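PDB 2EB0: manganese-dependent inorganic pyrophosphatase from Methanocaldococcus jannaschii, which hydrolyses inorganic diphosphate to two phosphate ions, using two manganese ions per subunit. Local coordinates for residues A57-K70 / E79-L93. Residues are numbered along the deposited sequence; the frame is centred on the assembly and turned at random.
With MN (manganese (II) ion), chain E; MN (manganese (II) ion), chain F.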
ATOM      1  N   ALA B  57       6.230  -1.437 -20.425  1.00 23.41           N
ATOM      2  CA  ALA B  57       5.531  -2.470 -19.678  1.00 24.79           C
ATOM      3  C   ALA B  57       4.443  -3.116 -20.518  1.00 25.86           C
ATOM      4  O   ALA B  57       3.881  -4.139 -20.129  1.00 25.39           O
ATOM      5  CB  ALA B  57       4.921  -1.876 -18.422  1.00 35.69           C
ATOM      6  N   LYS B  58       4.148  -2.524 -21.671  1.00 34.64           N
ATOM      7  CA  LYS B  58       3.097  -3.050 -22.541  1.00 37.71           C
ATOM      8  C   LYS B  58       3.217  -4.547 -22.816  1.00 37.11           C
ATOM      9  O   LYS B  58       4.257  -5.026 -23.263  1.00 38.49           O
ATOM     10  CB  LYS B  58       3.076  -2.290 -23.868  1.00 57.15           C
ATOM     11  CG  LYS B  58       1.856  -2.596 -24.719  1.00 59.46           C
ATOM     12  CD  LYS B  58       1.811  -1.730 -25.967  1.00 61.64           C
ATOM     13  CE  LYS B  58       0.553  -2.004 -26.770  1.00 64.34           C
ATOM     14  NZ  LYS B  58       0.394  -3.452 -27.094  1.00 64.66           N
ATOM     15  N   GLY B  59       2.145  -5.279 -22.537  1.00 43.37           N
ATOM     16  CA  GLY B  59       2.141  -6.711 -22.775  1.00 42.78           C
ATOM     17  C   GLY B  59       2.961  -7.517 -21.788  1.00 43.39           C
ATOM     18  O   GLY B  59       3.149  -8.724 -21.970  1.00 43.18           O
ATOM     19  N   LYS B  60       3.446  -6.857 -20.740  1.00 35.11           N
ATOM     20  CA  LYS B  60       4.253  -7.525 -19.725  1.00 34.11           C
ATOM     21  C   LYS B  60       3.533  -7.647 -18.384  1.00 32.00           C
ATOM     22  O   LYS B  60       2.670  -6.832 -18.057  1.00 30.53           O
ATOM     23  CB  LYS B  60       5.559  -6.751 -19.491  1.00 31.83           C
ATOM     24  CG  LYS B  60       6.479  -6.644 -20.690  1.00 32.31           C
ATOM     25  CD  LYS B  60       7.763  -5.896 -20.329  1.00 35.15           C
ATOM     26  CE  LYS B  60       8.774  -5.908 -21.479  1.00 32.57           C
ATOM     27  NZ  LYS B  60       8.275  -5.216 -22.699  1.00 33.95           N
ATOM     28  N   GLU B  61       3.880  -8.675 -17.617  1.00 22.19           N
ATOM     29  CA  GLU B  61       3.311  -8.820 -16.285  1.00 23.65           C
ATOM     30  C   GLU B  61       4.401  -8.250 -15.387  1.00 23.62           C
ATOM     31  O   GLU B  61       5.531  -8.756 -15.353  1.00 25.35           O
ATOM     32  CB  GLU B  61       3.029 -10.280 -15.943  1.00 42.72           C
ATOM     33  CG  GLU B  61       1.726 -10.800 -16.532  1.00 46.81           C
ATOM     34  CD  GLU B  61       1.358 -12.171 -15.996  1.00 51.13           C
ATOM     35  OE1 GLU B  61       0.304 -12.712 -16.397  1.00 55.02           O
ATOM     36  OE2 GLU B  61       2.124 -12.708 -15.169  1.00 53.22           O
ATOM     37  N   ILE B  62       4.061  -7.191 -14.668  1.00 28.66           N
ATOM     38  CA  ILE B  62       5.027  -6.507 -13.834  1.00 26.16           C
ATOM     39  C   ILE B  62       4.924  -6.675 -12.324  1.00 26.23           C
ATOM     40  O   ILE B  62       3.836  -6.710 -11.740  1.00 27.17           O
ATOM     41  CB  ILE B  62       4.994  -5.001 -14.134  1.00 24.32           C
ATOM     42  CG1 ILE B  62       5.234  -4.756 -15.628  1.00 24.99           C
ATOM     43  CG2 ILE B  62       6.019  -4.278 -13.283  1.00 23.65           C
ATOM     44  CD1 ILE B  62       6.631  -5.115 -16.112  1.00 24.77           C
ATOM     45  N   ILE B  63       6.093  -6.786 -11.710  1.00 19.43           N
ATOM     46  CA  ILE B  63       6.232  -6.873 -10.269  1.00 19.20           C
ATOM     47  C   ILE B  63       7.255  -5.785  -9.956  1.00 19.25           C
ATOM     48  O   ILE B  63       8.434  -5.896 -10.323  1.00 17.13           O
ATOM     49  CB  ILE B  63       6.790  -8.227  -9.805  1.00 22.54           C
ATOM     50  CG1 ILE B  63       5.710  -9.305  -9.924  1.00 26.26           C
ATOM     51  CG2 ILE B  63       7.261  -8.116  -8.369  1.00 21.72           C
ATOM     52  CD1 ILE B  63       6.154 -10.677  -9.486  1.00 27.31           C
ATOM     53  N   LEU B  64       6.794  -4.729  -9.299  1.00 20.63           N
ATOM     54  CA  LEU B  64       7.661  -3.614  -8.957  1.00 20.30           C
ATOM     55  C   LEU B  64       8.310  -3.798  -7.597  1.00 20.70           C
ATOM     56  O   LEU B  64       7.670  -4.256  -6.657  1.00 22.75           O
ATOM     57  CB  LEU B  64       6.862  -2.316  -8.953  1.00 13.90           C
ATOM     58  CG  LEU B  64       6.130  -1.975 -10.253  1.00 15.13           C
ATOM     59  CD1 LEU B  64       5.314  -0.700 -10.049  1.00 12.96           C
ATOM     60  CD2 LEU B  64       7.143  -1.794 -11.383  1.00 14.72           C
ATOM     61  N   VAL B  65       9.592  -3.462  -7.518  1.00 16.02           N
ATOM     62  CA  VAL B  65      10.330  -3.521  -6.266  1.00 15.96           C
ATOM     63  C   VAL B  65      11.003  -2.183  -6.053  1.00 16.99           C
ATOM     64  O   VAL B  65      11.408  -1.522  -7.006  1.00 17.57           O
ATOM     65  CB  VAL B  65      11.450  -4.597  -6.250  1.00 20.10           C
ATOM     66  CG1 VAL B  65      10.845  -5.983  -6.158  1.00 20.43           C
ATOM     67  CG2 VAL B  65      12.332  -4.459  -7.493  1.00 20.92           C
ATOM     68  N   ASP B  66      11.068  -1.767  -4.796  1.00 15.61           N
ATOM     69  CA  ASP B  66      11.760  -0.550  -4.432  1.00 14.30           C
ATOM     70  C   ASP B  66      11.166   0.765  -4.890  1.00 14.76           C
ATOM     71  O   ASP B  66      11.869   1.771  -4.921  1.00 10.50           O
ATOM     72  CB  ASP B  66      13.195  -0.624  -4.935  1.00 16.85           C
ATOM     73  CG  ASP B  66      14.134   0.197  -4.101  1.00 16.72           C
ATOM     74  OD1 ASP B  66      15.181   0.608  -4.632  1.00 18.10           O
ATOM     75  OD2 ASP B  66      13.826   0.414  -2.909  1.00 15.59           O
ATOM     76  N   HIS B  67       9.896   0.765  -5.278  1.00 21.04           N
ATOM     77  CA  HIS B  67       9.258   2.002  -5.688  1.00 21.22           C
ATOM     78  C   HIS B  67       7.757   1.827  -5.871  1.00 23.39           C
ATOM     79  O   HIS B  67       7.267   0.733  -6.161  1.00 22.56           O
ATOM     80  CB  HIS B  67       9.910   2.581  -6.959  1.00 18.22           C
ATOM     81  CG  HIS B  67       9.542   1.877  -8.230  1.00 17.98           C
ATOM     82  ND1 HIS B  67       9.950   0.593  -8.520  1.00 18.02           N
ATOM     83  CD2 HIS B  67       8.841   2.303  -9.311  1.00 17.08           C
ATOM     84  CE1 HIS B  67       9.518   0.258  -9.726  1.00 17.65           C
ATOM     85  NE2 HIS B  67       8.843   1.278 -10.227  1.00 16.55           N
ATOM     86  N   SER B  68       7.040   2.923  -5.669  1.00 26.54           N
ATOM     87  CA  SER B  68       5.594   2.943  -5.779  1.00 28.87           C
ATOM     88  C   SER B  68       5.207   4.314  -6.316  1.00 29.75           C
ATOM     89  O   SER B  68       4.252   4.931  -5.850  1.00 31.17           O
ATOM     90  CB  SER B  68       4.973   2.723  -4.399  1.00 30.57           C
ATOM     91  OG  SER B  68       3.559   2.746  -4.462  1.00 33.90           O
ATOM     92  N   GLU B  69       5.970   4.794  -7.287  1.00 26.76           N
ATOM     93  CA  GLU B  69       5.712   6.100  -7.877  1.00 27.67           C
ATOM     94  C   GLU B  69       5.707   5.995  -9.401  1.00 26.96           C
ATOM     95  O   GLU B  69       6.669   5.511 -10.004  1.00 25.67           O
ATOM     96  CB  GLU B  69       6.780   7.100  -7.429  1.00 27.98           C
ATOM     97  CG  GLU B  69       6.511   8.533  -7.868  1.00 34.29           C
ATOM     98  CD  GLU B  69       5.511   9.255  -6.968  1.00 38.28           C
ATOM     99  OE1 GLU B  69       4.962  10.296  -7.404  1.00 37.86           O
ATOM    100  OE2 GLU B  69       5.286   8.787  -5.824  1.00 38.56           O
ATOM    101  N   LYS B  70       4.616   6.444 -10.014  1.00 20.56           N
ATOM    102  CA  LYS B  70       4.477   6.414 -11.459  1.00 21.33           C
ATOM    103  C   LYS B  70       5.676   7.067 -12.163  1.00 19.70           C
ATOM    104  O   LYS B  70       6.277   6.473 -13.058  1.00 19.44           O
ATOM    105  CB  LYS B  70       3.183   7.125 -11.867  1.00 68.35           C
ATOM    106  CG  LYS B  70       2.995   7.305 -13.366  1.00 71.52           C
ATOM    107  CD  LYS B  70       2.865   5.974 -14.083  1.00 78.96           C
ATOM    108  CE  LYS B  70       2.679   6.173 -15.580  1.00 82.21           C
ATOM    109  NZ  LYS B  70       2.456   4.879 -16.285  1.00 85.24           N
ATOM    110  N   GLU B  79      -0.324   0.227 -19.201  0.50 12.38           N
ATOM    111  CA  GLU B  79      -0.527  -0.757 -20.254  0.50 13.56           C
ATOM    112  C   GLU B  79       0.018  -2.132 -19.907  0.50 14.24           C
ATOM    113  O   GLU B  79      -0.154  -3.090 -20.662  0.50 12.25           O
ATOM    114  CB  GLU B  79       0.084  -0.258 -21.563  0.50 32.33           C
ATOM    115  CG  GLU B  79      -0.798   0.747 -22.287  0.50 32.83           C
ATOM    116  CD  GLU B  79      -0.209   1.197 -23.604  0.50 33.18           C
ATOM    117  OE1 GLU B  79       0.657   2.093 -23.591  0.50 32.30           O
ATOM    118  OE2 GLU B  79      -0.605   0.643 -24.652  0.50 33.84           O
ATOM    119  N   GLY B  80       0.675  -2.227 -18.757  1.00 35.67           N
ATOM    120  CA  GLY B  80       1.213  -3.499 -18.330  1.00 35.84           C
ATOM    121  C   GLY B  80       0.238  -4.162 -17.379  1.00 35.91           C
ATOM    122  O   GLY B  80      -0.798  -3.596 -17.056  1.00 36.64           O
ATOM    123  N   LYS B  81       0.570  -5.365 -16.932  1.00 27.65           N
ATOM    124  CA  LYS B  81      -0.276  -6.105 -16.006  1.00 27.89           C
ATOM    125  C   LYS B  81       0.434  -6.137 -14.648  1.00 26.13           C
ATOM    126  O   LYS B  81       1.233  -7.039 -14.382  1.00 22.60           O
ATOM    127  CB  LYS B  81      -0.486  -7.525 -16.534  1.00 43.07           C
ATOM    128  CG  LYS B  81      -1.758  -8.210 -16.077  1.00 46.26           C
ATOM    129  CD  LYS B  81      -1.633  -8.807 -14.691  1.00 51.22           C
ATOM    130  CE  LYS B  81      -2.864  -9.648 -14.363  1.00 50.73           C
ATOM    131  NZ  LYS B  81      -2.801 -10.252 -13.004  1.00 52.09           N
ATOM    132  N   LEU B  82       0.136  -5.150 -13.799  1.00 32.15           N
ATOM    133  CA  LEU B  82       0.744  -5.041 -12.469  1.00 31.84           C
ATOM    134  C   LEU B  82       0.330  -6.200 -11.557  1.00 31.10           C
ATOM    135  O   LEU B  82      -0.834  -6.305 -11.167  1.00 30.55           O
ATOM    136  CB  LEU B  82       0.338  -3.718 -11.815  1.00 36.26           C
ATOM    137  CG  LEU B  82       1.420  -2.861 -11.148  1.00 41.26           C
ATOM    138  CD1 LEU B  82       0.753  -1.844 -10.216  1.00 38.44           C
ATOM    139  CD2 LEU B  82       2.385  -3.737 -10.364  1.00 37.51           C
ATOM    140  N   ILE B  83       1.293  -7.055 -11.215  1.00 27.56           N
ATOM    141  CA  ILE B  83       1.058  -8.216 -10.356  1.00 26.41           C
ATOM    142  C   ILE B  83       1.285  -7.926  -8.862  1.00 27.40           C
ATOM    143  O   ILE B  83       0.476  -8.313  -8.011  1.00 28.64           O
ATOM    144  CB  ILE B  83       1.995  -9.393 -10.741  1.00 26.33           C
ATOM    145  CG1 ILE B  83       1.756  -9.810 -12.194  1.00 27.41           C
ATOM    146  CG2 ILE B  83       1.787 -10.573  -9.785  1.00 24.00           C
ATOM    147  CD1 ILE B  83       0.425 -10.498 -12.441  1.00 31.51           C
ATOM    148  N   ALA B  84       2.387  -7.255  -8.538  1.00 24.44           N
ATOM    149  CA  ALA B  84       2.687  -6.973  -7.136  1.00 23.65           C
ATOM    150  C   ALA B  84       3.632  -5.802  -6.933  1.00 21.58           C
ATOM    151  O   ALA B  84       4.238  -5.298  -7.877  1.00 21.19           O
ATOM    152  CB  ALA B  84       3.295  -8.229  -6.468  1.00 10.28           C
ATOM    153  N   ILE B  85       3.736  -5.375  -5.681  1.00 17.22           N
ATOM    154  CA  ILE B  85       4.640  -4.305  -5.301  1.00 16.35           C
ATOM    155  C   ILE B  85       5.263  -4.687  -3.962  1.00 18.10           C
ATOM    156  O   ILE B  85       4.548  -4.938  -2.989  1.00 18.80           O
ATOM    157  CB  ILE B  85       3.915  -2.948  -5.153  1.00 16.23           C
ATOM    158  CG1 ILE B  85       3.379  -2.487  -6.515  1.00 17.71           C
ATOM    159  CG2 ILE B  85       4.877  -1.915  -4.598  1.00 11.25           C
ATOM    160  CD1 ILE B  85       2.684  -1.137  -6.486  1.00 16.33           C
ATOM    161  N   ILE B  86       6.593  -4.757  -3.941  1.00 19.47           N
ATOM    162  CA  ILE B  86       7.368  -5.085  -2.750  1.00 18.90           C
ATOM    163  C   ILE B  86       8.282  -3.879  -2.579  1.00 20.15           C
ATOM    164  O   ILE B  86       9.211  -3.668  -3.366  1.00 20.20           O
ATOM    165  CB  ILE B  86       8.186  -6.359  -2.968  1.00 17.95           C
ATOM    166  CG1 ILE B  86       7.248  -7.496  -3.386  1.00 17.81           C
ATOM    167  CG2 ILE B  86       8.939  -6.723  -1.692  1.00 16.25           C
ATOM    168  CD1 ILE B  86       6.202  -7.849  -2.340  1.00 20.45           C
ATOM    169  N   ASP B  87       8.031  -3.099  -1.533  1.00 21.58           N
ATOM    170  CA  ASP B  87       8.762  -1.854  -1.354  1.00 20.91           C
ATOM    171  C   ASP B  87       9.001  -1.441   0.101  1.00 21.49           C
ATOM    172  O   ASP B  87       8.702  -2.184   1.040  1.00 22.15           O
ATOM    173  CB  ASP B  87       7.941  -0.777  -2.066  1.00 22.31           C
ATOM    174  CG  ASP B  87       8.702   0.492  -2.306  1.00 24.66           C
ATOM    175  OD1 ASP B  87       8.033   1.482  -2.653  1.00 27.67           O
ATOM    176  OD2 ASP B  87       9.947   0.509  -2.162  1.00 26.94           O
ATOM    177  N   HIS B  88       9.574  -0.255   0.272  1.00 12.76           N
ATOM    178  CA  HIS B  88       9.798   0.298   1.595  1.00 13.40           C
ATOM    179  C   HIS B  88       9.691   1.825   1.528  1.00 13.38           C
ATOM    180  O   HIS B  88      10.231   2.545   2.364  1.00 14.46           O
ATOM    181  CB  HIS B  88      11.149  -0.149   2.179  1.00 10.52           C
ATOM    182  CG  HIS B  88      12.345   0.416   1.482  1.00 12.56           C
ATOM    183  ND1 HIS B  88      13.347   1.084   2.156  1.00 15.12           N
ATOM    184  CD2 HIS B  88      12.741   0.352   0.190  1.00  7.95           C
ATOM    185  CE1 HIS B  88      14.309   1.402   1.312  1.00 11.71           C
ATOM    186  NE2 HIS B  88      13.966   0.966   0.112  1.00 16.92           N
ATOM    187  N   HIS B  89       8.985   2.308   0.518  1.00 25.49           N
ATOM    188  CA  HIS B  89       8.761   3.740   0.367  1.00 25.98           C
ATOM    189  C   HIS B  89       7.295   3.977   0.678  1.00 27.41           C
ATOM    190  O   HIS B  89       6.551   3.031   0.940  1.00 30.21           O
ATOM    191  CB  HIS B  89       9.053   4.204  -1.062  1.00 21.12           C
ATOM    192  CG  HIS B  89      10.481   4.045  -1.468  1.00 20.21           C
ATOM    193  ND1 HIS B  89      11.005   2.842  -1.891  1.00 22.12           N
ATOM    194  CD2 HIS B  89      11.506   4.930  -1.487  1.00 20.56           C
ATOM    195  CE1 HIS B  89      12.293   2.992  -2.153  1.00 19.37           C
ATOM    196  NE2 HIS B  89      12.622   4.251  -1.915  1.00 21.58           N
ATOM    197  N   LYS B  90       6.888   5.239   0.665  1.00 12.72           N
ATOM    198  CA  LYS B  90       5.500   5.613   0.912  1.00 13.01           C
ATOM    199  C   LYS B  90       4.667   5.059  -0.244  1.00 12.27           C
ATOM    200  O   LYS B  90       5.212   4.728  -1.291  1.00 10.74           O
ATOM    201  CB  LYS B  90       5.370   7.138   0.915  1.00 15.61           C
ATOM    202  CG  LYS B  90       5.595   7.757  -0.462  1.00 16.19           C
ATOM    203  CD  LYS B  90       5.880   9.245  -0.355  1.00 19.51           C
ATOM    204  CE  LYS B  90       5.902   9.918  -1.718  1.00 24.39           C
ATOM    205  NZ  LYS B  90       4.544   9.975  -2.332  1.00 26.73           N
ATOM    206  N   VAL B  91       3.355   4.961  -0.063  1.00 20.18           N
ATOM    207  CA  VAL B  91       2.507   4.489  -1.146  1.00 21.94           C
ATOM    208  C   VAL B  91       2.290   5.672  -2.094  1.00 25.28           C
ATOM    209  O   VAL B  91       1.833   6.741  -1.678  1.00 24.84           O
ATOM    210  CB  VAL B  91       1.137   4.001  -0.642  1.00 21.17           C
ATOM    211  CG1 VAL B  91       0.271   3.615  -1.832  1.00 17.33           C
ATOM    212  CG2 VAL B  91       1.320   2.806   0.292  1.00 20.88           C
ATOM    213  N   GLY B  92       2.638   5.488  -3.362  1.00 23.53           N
ATOM    214  CA  GLY B  92       2.467   6.557  -4.326  1.00 26.65           C
ATOM    215  C   GLY B  92       1.732   6.109  -5.573  1.00 27.83           C
ATOM    216  O   GLY B  92       1.550   6.897  -6.495  1.00 29.31           O
ATOM    217  N   LEU B  93       1.310   4.849  -5.601  1.00 40.42           N
ATOM    218  CA  LEU B  93       0.598   4.303  -6.754  1.00 43.18           C
ATOM    219  C   LEU B  93      -0.754   3.734  -6.379  1.00 42.18           C
ATOM    220  O   LEU B  93      -0.847   2.926  -5.461  1.00 46.44           O
ATOM    221  CB  LEU B  93       1.391   3.165  -7.414  1.00 40.23           C
ATOM    222  CG  LEU B  93       2.584   3.428  -8.332  1.00 45.43           C
ATOM    223  CD1 LEU B  93       3.083   2.098  -8.886  1.00 44.11           C
ATOM    224  CD2 LEU B  93       2.177   4.349  -9.477  1.00 45.90           C
TER
HETATM  225 MN    MN E 503      15.596   0.994  -1.573  1.00 34.64          MN
HETATM  226 MN    MN F 504      16.053   2.576  -4.535  1.00 34.39          MN
HETATM  227  O   HOH W   1       2.255  10.033  -6.491  1.00 32.08           O
HETATM  228  O   HOH W   2       4.627  11.510  -4.746  1.00 36.19           O
HETATM  229  O   HOH W   3       1.950   7.484  -9.063  1.00 41.94           O
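The D66 carboxylate and the H88 imidazole run side by side, their planes only 6° apart, with D66 OD2 at the ring edge 3.1 Å from H88 NE2; both atoms bind the same manganese ion. D66 OD1 binds the second manganese, making this carboxylate the bridge of the dinuclear site that H7, D11, D13 and D147 complete. T109 OG1 hydrogen-bonds D66 OD2, and H88 has its main outside polar partner at V106. OD2 of D66 also lies in the plane of the H89 ring, at its edge, 3.1 Å from H89 CE1. The neighbouring ring atom is held by D87: H89 ND1 donates to the syn side of D87 OD2 at 2.6 Å, the oxygen lying within 1° of the ring plane, while H88 N reaches the same oxygen from above the carboxylate. Were D87 an alanine, H89 ND1 and H88 N would probably lose their shared acceptor, and the H89 ring the bond that fixes its rotation.

These residues sit at or just past the C-terminal ends of strands 61-65 and 81-87, neighbours in the parallel DHH-domain sheet, where D66 N bonds to I86 O at 3.0 Å. Between the pairs I62/L82 and I63/A84, strand 81-87 has one extra residue, I83, a beta bulge; I83 N still donates to I62 O. I63 CG1 packs on I83 CB at 3.8 Å, on the side covered by helix 12-25. L64 meets L82 and L93 at about right angles, L64 CD1 to L93 CD1 at 3.8 Å. Beyond the strands, chi1 at 180° turns S68 OG away from its own N toward 92-93, where it accepts from G92 N at 3.1 Å, a nearly straight bond; it also pairs with Y101 OH.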